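Local coordinates for factor H binding protein (Treponema denticola, PDB 3R15) that probably binds the host complement regulator factor H, perhaps as a surface lipoprotein of this oral spirochaete, at residues D49-I54 with I65-P70; G45-M50 with K85-K90. All coordinates share one frame; numbering follows the deposited sequence.

Following the chain, helix 20-36 is succeeded by helix 44-59, the start of both contacts. Interaction 1 closes the shorter loop, bringing residues 49-54 against 65-70, only 11 residues on at the nearest ends. Interaction 2 closes a longer one, from 45-50 to 85-90, so the first loop lies within the second and the two do not cross. Their centres are about 3 Å apart, and Asp-49 and Met-50 belong to both. The far sides also meet: strands 63-67 and 87-91 are antiparallel neighbours, and Asp-67 forms a salt bridge with Arg-86. Together the contacts tie helix 44-59 to both strands of the sheet.

Interaction 1: D49-I54 with I65-P70; sequences DMLAEI and IVDKKP
Asp-67 OD1 is gripped twice, by the Arg-86 guanidinium in a salt bridge through NE and by the backbone N of Lys-69, while the same side chain rests on Leu-51. The bond from Lys-69 N to Asp-67 OD1 measures 2.8 Å with an N-H...O angle of 151°, and the donor stands above the carboxylate plane. A side-chain oxygen accepting from the amide two residues on defines an Asx turn, here just where strand 65-67 ends. Two such partners should restrain rotation of the carboxylate, and the positive guanidinium probably favours its charged form.

Leu-51 reaches this group through one methyl, CD1, 3.9 Å from Asp-67 CB and 4.0 Å from Asp-67 OD2, the two side chains crossing at about a right angle. With Asp-67 CG anti to the backbone N (chi1 -175°), the carboxylate extends to Arg-86 while CB and OD2 stay against that methyl. Leu-51 CD2 faces Ile-65, loosely, at 4.5 Å from CG2. The axes of helix 49-54 and strand 65-67 approach to 9.4 Å at 165°, nearly antiparallel, which is helix-on-sheet packing: the strand points Ile-65 and Asp-67 at helix 44-59 and turns Val-66 away. Asn-55 OD1 accepts a hydrogen bond from Ile-65 N.

One helical turn beyond Leu-51, Ile-54 meets the end of the Ile-65 side chain obliquely. Ile-65 CD1 sits 4.0 Å from Ile-54 CG1 and equally near Ile-54 CG2, a methyl set against both branches. Phe-29 of helix 20-36 touches both isoleucines, and Phe-87 of the adjacent strand lies against Leu-51, Ile-65 and Asp-67.

Interaction 2: G45-M50 with K85-K90; sequences GAVIDM and KRFIPK
Val-47 and Phe-87 mark the nearest backbone approach, with their CA atoms 10.8 Å apart, so helix 45-50 meets the segment 85-90 through side chains and no hydrogen bond spans the gap. On the far side the chain leaves helix 80-86, whose last residues are weakly bonded, and enters strand 87-90. Arg-86 and Phe-87 at that junction both direct their side chains at the helix.

Val-47 CG1 does most of the touching. This methyl approaches the edge of the Phe-87 ring, near its plane, at 4.2 Å from CZ. It also lies 3.9 Å from Arg-86 NH2, the two side chains arriving from opposite directions. Met-50, one turn along, adds a second methyl: its chain runs extended as far as SD and then bends (chi3 75°), placing CE 4.3 Å from Phe-87 CZ.

The arginine spans this distance because it is stretched throughout, from CG anti to the backbone N (chi1 172°) to the guanidinium. It passes beneath the neighbouring aromatic: Arg-86 CG lies 3.8 Å from the Phe-87 ring plane, over its centre, while Phe-87 CZ stands 3.3 Å above the guanidinium plane, displaced toward its rim. Three nitrogens have acceptors elsewhere, NE in the salt bridge with Asp-67, NH1 on Ser-73 O and NH2 on Thr-72 O, which together should fix the orientation of the flat group.

Helix 20-36 contributes Phe-29 and Leu-33 against Met-50, and Tyr-26 OH hydrogen-bonded to Phe-87 O. The arrangement is that of a small alpha+beta core, in which an aromatic side chain from a two-stranded antiparallel sheet packs against a helix.

Interaction 1: D49-I54 with I65-P70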
ATOM      1  N   ASP A  49       6.031   8.183   4.478  1.00 15.54           N
ATOM      2  CA  ASP A  49       6.116   9.004   3.271  1.00 18.19           C
ATOM      3  C   ASP A  49       5.377   8.330   2.113  1.00 16.81           C
ATOM      4  O   ASP A  49       4.678   8.993   1.329  1.00 16.47           O
ATOM      5  CB  ASP A  49       7.582   9.232   2.871  1.00 19.45           C
ATOM      6  CG  ASP A  49       8.326  10.154   3.828  1.00 23.28           C
ATOM      7  OD1 ASP A  49       7.676  10.858   4.635  1.00 27.51           O
ATOM      8  OD2 ASP A  49       9.570  10.178   3.741  1.00 28.32           O
ATOM      9  N   MET A  50       5.550   7.013   2.000  1.00 14.76           N
ATOM     10  CA  MET A  50       4.925   6.236   0.937  1.00 16.39           C
ATOM     11  C   MET A  50       3.407   6.314   1.038  1.00 15.51           C
ATOM     12  O   MET A  50       2.704   6.467   0.035  1.00 15.59           O
ATOM     13  CB  MET A  50       5.357   4.771   1.033  1.00 17.70           C
ATOM     14  CG  MET A  50       4.674   3.855   0.026  1.00 16.16           C
ATOM     15  SD  MET A  50       5.147   2.136   0.348  1.00 19.51           S
ATOM     16  CE  MET A  50       4.171   1.810   1.783  1.00 18.88           C
ATOM     17  N   LEU A  51       2.892   6.183   2.254  1.00 16.47           N
ATOM     18  CA  LEU A  51       1.453   6.244   2.449  1.00 17.25           C
ATOM     19  C   LEU A  51       0.894   7.578   1.988  1.00 15.51           C
ATOM     20  O   LEU A  51      -0.160   7.607   1.368  1.00 16.13           O
ATOM     21  CB  LEU A  51       1.083   6.024   3.918  1.00 18.92           C
ATOM     22  CG  LEU A  51       1.254   4.582   4.391  1.00 22.84           C
ATOM     23  CD1 LEU A  51       1.248   4.573   5.901  1.00 22.19           C
ATOM     24  CD2 LEU A  51       0.122   3.734   3.848  1.00 22.81           C
ATOM     25  N   ALA A  52       1.576   8.679   2.309  1.00 15.26           N
ATOM     26  CA  ALA A  52       1.100   9.997   1.895  1.00 17.35           C
ATOM     27  C   ALA A  52       1.105  10.128   0.370  1.00 16.43           C
ATOM     28  O   ALA A  52       0.173  10.679  -0.236  1.00 17.74           O
ATOM     29  CB  ALA A  52       1.946  11.088   2.524  1.00 16.29           C
ATOM     30  N   GLU A  53       2.161   9.613  -0.243  1.00 15.76           N
ATOM     31  CA  GLU A  53       2.305   9.657  -1.689  1.00 16.15           C
ATOM     32  C   GLU A  53       1.171   8.885  -2.358  1.00 17.35           C
ATOM     33  O   GLU A  53       0.437   9.422  -3.201  1.00 17.39           O
ATOM     34  CB  GLU A  53       3.666   9.053  -2.078  1.00 15.09           C
ATOM     35  CG  GLU A  53       3.860   8.887  -3.568  1.00 19.65           C
ATOM     36  CD  GLU A  53       5.158   8.180  -3.904  1.00 20.59           C
ATOM     37  OE1 GLU A  53       5.935   7.864  -2.974  1.00 19.86           O
ATOM     38  OE2 GLU A  53       5.395   7.939  -5.106  1.00 22.06           O
ATOM     39  N   ILE A  54       1.016   7.620  -1.988  1.00 15.22           N
ATOM     40  CA  ILE A  54      -0.028   6.792  -2.610  1.00 14.10           C
ATOM     41  C   ILE A  54      -1.458   7.254  -2.252  1.00 15.83           C
ATOM     42  O   ILE A  54      -2.354   7.200  -3.087  1.00 17.09           O
ATOM     43  CB  ILE A  54       0.179   5.279  -2.337  1.00 17.98           C
ATOM     44  CG1 ILE A  54      -0.612   4.436  -3.338  1.00 19.53           C
ATOM     45  CG2 ILE A  54      -0.235   4.906  -0.925  1.00 18.34           C
ATOM     46  CD1 ILE A  54      -0.036   4.467  -4.757  1.00 22.61           C
ATOM     47  N   ILE A  65      -5.729   3.954   1.382  1.00 14.72           N
ATOM     48  CA  ILE A  65      -5.092   2.745   1.893  1.00 15.34           C
ATOM     49  C   ILE A  65      -4.735   3.009   3.347  1.00 18.20           C
ATOM     50  O   ILE A  65      -4.182   4.066   3.679  1.00 18.22           O
ATOM     51  CB  ILE A  65      -3.831   2.422   1.084  1.00 17.24           C
ATOM     52  CG1 ILE A  65      -4.226   2.049  -0.351  1.00 20.39           C
ATOM     53  CG2 ILE A  65      -3.013   1.300   1.745  1.00 18.20           C
ATOM     54  CD1 ILE A  65      -3.083   2.084  -1.346  1.00 23.31           C
ATOM     55  N   VAL A  66      -5.089   2.067   4.217  1.00 17.71           N
ATOM     56  CA  VAL A  66      -4.897   2.240   5.646  1.00 18.36           C
ATOM     57  C   VAL A  66      -3.875   1.236   6.145  1.00 16.65           C
ATOM     58  O   VAL A  66      -3.989   0.044   5.871  1.00 18.99           O
ATOM     59  CB  VAL A  66      -6.226   2.066   6.413  1.00 21.41           C
ATOM     60  CG1 VAL A  66      -6.000   2.215   7.908  1.00 23.03           C
ATOM     61  CG2 VAL A  66      -7.254   3.093   5.932  1.00 21.45           C
ATOM     62  N   ASP A  67      -2.873   1.717   6.867  1.00 17.71           N
ATOM     63  CA  ASP A  67      -1.851   0.825   7.390  1.00 15.99           C
ATOM     64  C   ASP A  67      -2.360   0.279   8.725  1.00 16.59           C
ATOM     65  O   ASP A  67      -2.577   1.038   9.664  1.00 17.73           O
ATOM     66  CB  ASP A  67      -0.547   1.602   7.580  1.00 16.21           C
ATOM     67  CG  ASP A  67       0.615   0.723   7.998  1.00 16.90           C
ATOM     68  OD1 ASP A  67       0.405  -0.468   8.288  1.00 17.82           O
ATOM     69  OD2 ASP A  67       1.751   1.233   8.033  1.00 17.24           O
ATOM     70  N   LYS A  68      -2.563  -1.034   8.791  1.00 18.51           N
ATOM     71  CA  LYS A  68      -3.050  -1.668  10.011  1.00 20.17           C
ATOM     72  C   LYS A  68      -1.940  -1.897  11.033  1.00 20.66           C
ATOM     73  O   LYS A  68      -2.216  -2.274  12.176  1.00 21.84           O
ATOM     74  CB  LYS A  68      -3.790  -2.975   9.699  1.00 22.71           C
ATOM     75  N   LYS A  69      -0.695  -1.656  10.624  1.00 17.85           N
ATOM     76  CA  LYS A  69       0.457  -1.723  11.525  1.00 19.40           C
ATOM     77  C   LYS A  69       1.220  -0.408  11.447  1.00 14.05           C
ATOM     78  O   LYS A  69       2.386  -0.374  11.057  1.00 16.10           O
ATOM     79  CB  LYS A  69       1.368  -2.898  11.150  1.00 20.06           C
ATOM     80  CG  LYS A  69       0.680  -4.247  11.288  1.00 21.99           C
ATOM     81  N   PRO A  70       0.548   0.697  11.792  1.00 16.52           N
ATOM     82  CA  PRO A  70       1.147   2.006  11.512  1.00 15.71           C
ATOM     83  C   PRO A  70       2.431   2.272  12.298  1.00 15.32           C
ATOM     84  O   PRO A  70       2.567   1.830  13.438  1.00 17.77           O
ATOM     85  CB  PRO A  70       0.041   2.987  11.920  1.00 18.70           C
ATOM     86  CG  PRO A  70      -0.766   2.237  12.933  1.00 18.82           C
ATOM     87  CD  PRO A  70      -0.741   0.805  12.497  1.00 19.57           C
TER

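Interaction 2: G45-M50 with K85-K90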
ATOM      1  N   GLY A  45       9.821   5.508   8.675  1.00 14.64           N
ATOM      2  CA  GLY A  45       9.596   6.841   8.142  1.00 15.96           C
ATOM      3  C   GLY A  45       9.339   6.837   6.643  1.00 17.24           C
ATOM      4  O   GLY A  45       8.550   7.635   6.133  1.00 17.40           O
ATOM      5  N   ALA A  46      10.012   5.937   5.932  1.00 17.39           N
ATOM      6  CA  ALA A  46       9.794   5.814   4.501  1.00 13.73           C
ATOM      7  C   ALA A  46       8.392   5.266   4.220  1.00 14.96           C
ATOM      8  O   ALA A  46       7.756   5.669   3.242  1.00 15.14           O
ATOM      9  CB  ALA A  46      10.851   4.940   3.873  1.00 16.04           C
ATOM     10  N   VAL A  47       7.903   4.372   5.080  1.00 14.52           N
ATOM     11  CA  VAL A  47       6.544   3.833   4.915  1.00 14.45           C
ATOM     12  C   VAL A  47       5.513   4.960   5.065  1.00 14.33           C
ATOM     13  O   VAL A  47       4.538   5.049   4.307  1.00 14.37           O
ATOM     14  CB  VAL A  47       6.241   2.691   5.925  1.00 14.25           C
ATOM     15  CG1 VAL A  47       4.760   2.286   5.879  1.00 14.02           C
ATOM     16  CG2 VAL A  47       7.162   1.481   5.667  1.00 15.24           C
ATOM     17  N   ILE A  48       5.743   5.827   6.044  1.00 13.63           N
ATOM     18  CA  ILE A  48       4.874   6.982   6.256  1.00 14.40           C
ATOM     19  C   ILE A  48       4.855   7.881   5.017  1.00 15.69           C
ATOM     20  O   ILE A  48       3.782   8.285   4.557  1.00 15.92           O
ATOM     21  CB  ILE A  48       5.317   7.780   7.504  1.00 15.46           C
ATOM     22  CG1 ILE A  48       4.995   6.979   8.764  1.00 14.67           C
ATOM     23  CG2 ILE A  48       4.618   9.150   7.555  1.00 18.46           C
ATOM     24  CD1 ILE A  48       5.682   7.514  10.018  1.00 19.04           C
ATOM     25  N   ASP A  49       6.031   8.183   4.478  1.00 15.54           N
ATOM     26  CA  ASP A  49       6.116   9.004   3.271  1.00 18.19           C
ATOM     27  C   ASP A  49       5.377   8.330   2.113  1.00 16.81           C
ATOM     28  O   ASP A  49       4.678   8.993   1.329  1.00 16.47           O
ATOM     29  CB  ASP A  49       7.582   9.232   2.871  1.00 19.45           C
ATOM     30  CG  ASP A  49       8.326  10.154   3.828  1.00 23.28           C
ATOM     31  OD1 ASP A  49       7.676  10.858   4.635  1.00 27.51           O
ATOM     32  OD2 ASP A  49       9.570  10.178   3.741  1.00 28.32           O
ATOM     33  N   MET A  50       5.550   7.013   2.000  1.00 14.76           N
ATOM     34  CA  MET A  50       4.925   6.236   0.937  1.00 16.39           C
ATOM     35  C   MET A  50       3.407   6.314   1.038  1.00 15.51           C
ATOM     36  O   MET A  50       2.704   6.467   0.035  1.00 15.59           O
ATOM     37  CB  MET A  50       5.357   4.771   1.033  1.00 17.70           C
ATOM     38  CG  MET A  50       4.674   3.855   0.026  1.00 16.16           C
ATOM     39  SD  MET A  50       5.147   2.136   0.348  1.00 19.51           S
ATOM     40  CE  MET A  50       4.171   1.810   1.783  1.00 18.88           C
ATOM     41  N   LYS A  85      -2.829  -7.842   3.694  1.00 21.10           N
ATOM     42  CA  LYS A  85      -3.386  -7.976   5.033  1.00 22.88           C
ATOM     43  C   LYS A  85      -3.024  -6.803   5.923  1.00 23.85           C
ATOM     44  O   LYS A  85      -3.678  -6.563   6.942  1.00 23.89           O
ATOM     45  CB  LYS A  85      -2.919  -9.279   5.687  1.00 21.11           C
ATOM     46  CG  LYS A  85      -3.562 -10.530   5.097  1.00 29.98           C
ATOM     47  N   ARG A  86      -1.976  -6.077   5.544  1.00 18.91           N
ATOM     48  CA  ARG A  86      -1.534  -4.923   6.326  1.00 17.86           C
ATOM     49  C   ARG A  86      -2.025  -3.600   5.756  1.00 17.09           C
ATOM     50  O   ARG A  86      -2.418  -2.701   6.498  1.00 16.91           O
ATOM     51  CB  ARG A  86      -0.004  -4.889   6.442  1.00 17.42           C
ATOM     52  CG  ARG A  86       0.508  -3.606   7.079  1.00 15.52           C
ATOM     53  CD  ARG A  86       2.023  -3.599   7.306  1.00 20.30           C
ATOM     54  NE  ARG A  86       2.457  -2.260   7.690  1.00 17.04           N
ATOM     55  CZ  ARG A  86       3.713  -1.917   7.932  1.00 18.73           C
ATOM     56  NH1 ARG A  86       4.684  -2.824   7.840  1.00 18.32           N
ATOM     57  NH2 ARG A  86       3.991  -0.664   8.254  1.00 18.24           N
ATOM     58  N   PHE A  87      -2.003  -3.485   4.435  1.00 15.88           N
ATOM     59  CA  PHE A  87      -2.373  -2.229   3.792  1.00 16.68           C
ATOM     60  C   PHE A  87      -3.730  -2.406   3.137  1.00 16.58           C
ATOM     61  O   PHE A  87      -3.838  -2.945   2.032  1.00 20.35           O
ATOM     62  CB  PHE A  87      -1.303  -1.811   2.788  1.00 18.24           C
ATOM     63  CG  PHE A  87       0.038  -1.541   3.419  1.00 18.35           C
ATOM     64  CD1 PHE A  87       0.264  -0.355   4.104  1.00 17.53           C
ATOM     65  CD2 PHE A  87       1.061  -2.480   3.347  1.00 17.13           C
ATOM     66  CE1 PHE A  87       1.490  -0.092   4.696  1.00 17.79           C
ATOM     67  CE2 PHE A  87       2.293  -2.237   3.934  1.00 18.28           C
ATOM     68  CZ  PHE A  87       2.515  -1.029   4.607  1.00 17.80           C
ATOM     69  N   ILE A  88      -4.755  -1.943   3.841  1.00 20.77           N
ATOM     70  CA  ILE A  88      -6.137  -2.245   3.511  1.00 21.08           C
ATOM     71  C   ILE A  88      -6.793  -1.077   2.790  1.00 20.81           C
ATOM     72  O   ILE A  88      -6.739   0.062   3.256  1.00 22.16           O
ATOM     73  CB  ILE A  88      -6.941  -2.549   4.793  1.00 22.43           C
ATOM     74  CG1 ILE A  88      -6.245  -3.635   5.614  1.00 27.12           C
ATOM     75  CG2 ILE A  88      -8.373  -2.961   4.445  1.00 24.19           C
ATOM     76  CD1 ILE A  88      -6.295  -5.000   4.984  1.00 30.76           C
ATOM     77  N   PRO A  89      -7.425  -1.354   1.647  1.00 16.36           N
ATOM     78  CA  PRO A  89      -8.113  -0.263   0.953  1.00 18.19           C
ATOM     79  C   PRO A  89      -9.508  -0.027   1.524  1.00 21.80           C
ATOM     80  O   PRO A  89     -10.208  -0.973   1.910  1.00 24.42           O
ATOM     81  CB  PRO A  89      -8.164  -0.753  -0.495  1.00 22.81           C
ATOM     82  CG  PRO A  89      -8.203  -2.267  -0.372  1.00 23.33           C
ATOM     83  CD  PRO A  89      -7.404  -2.606   0.870  1.00 21.48           C
ATOM     84  N   LYS A  90      -9.903   1.240   1.599  1.00 22.29           N
ATOM     85  CA  LYS A  90     -11.230   1.602   2.071  1.00 24.07           C
ATOM     86  C   LYS A  90     -11.777   2.715   1.183  1.00 28.16           C
ATOM     87  O   LYS A  90     -11.046   3.628   0.816  1.00 22.17           O
ATOM     88  CB  LYS A  90     -11.177   2.063   3.530  1.00 25.86           C
TER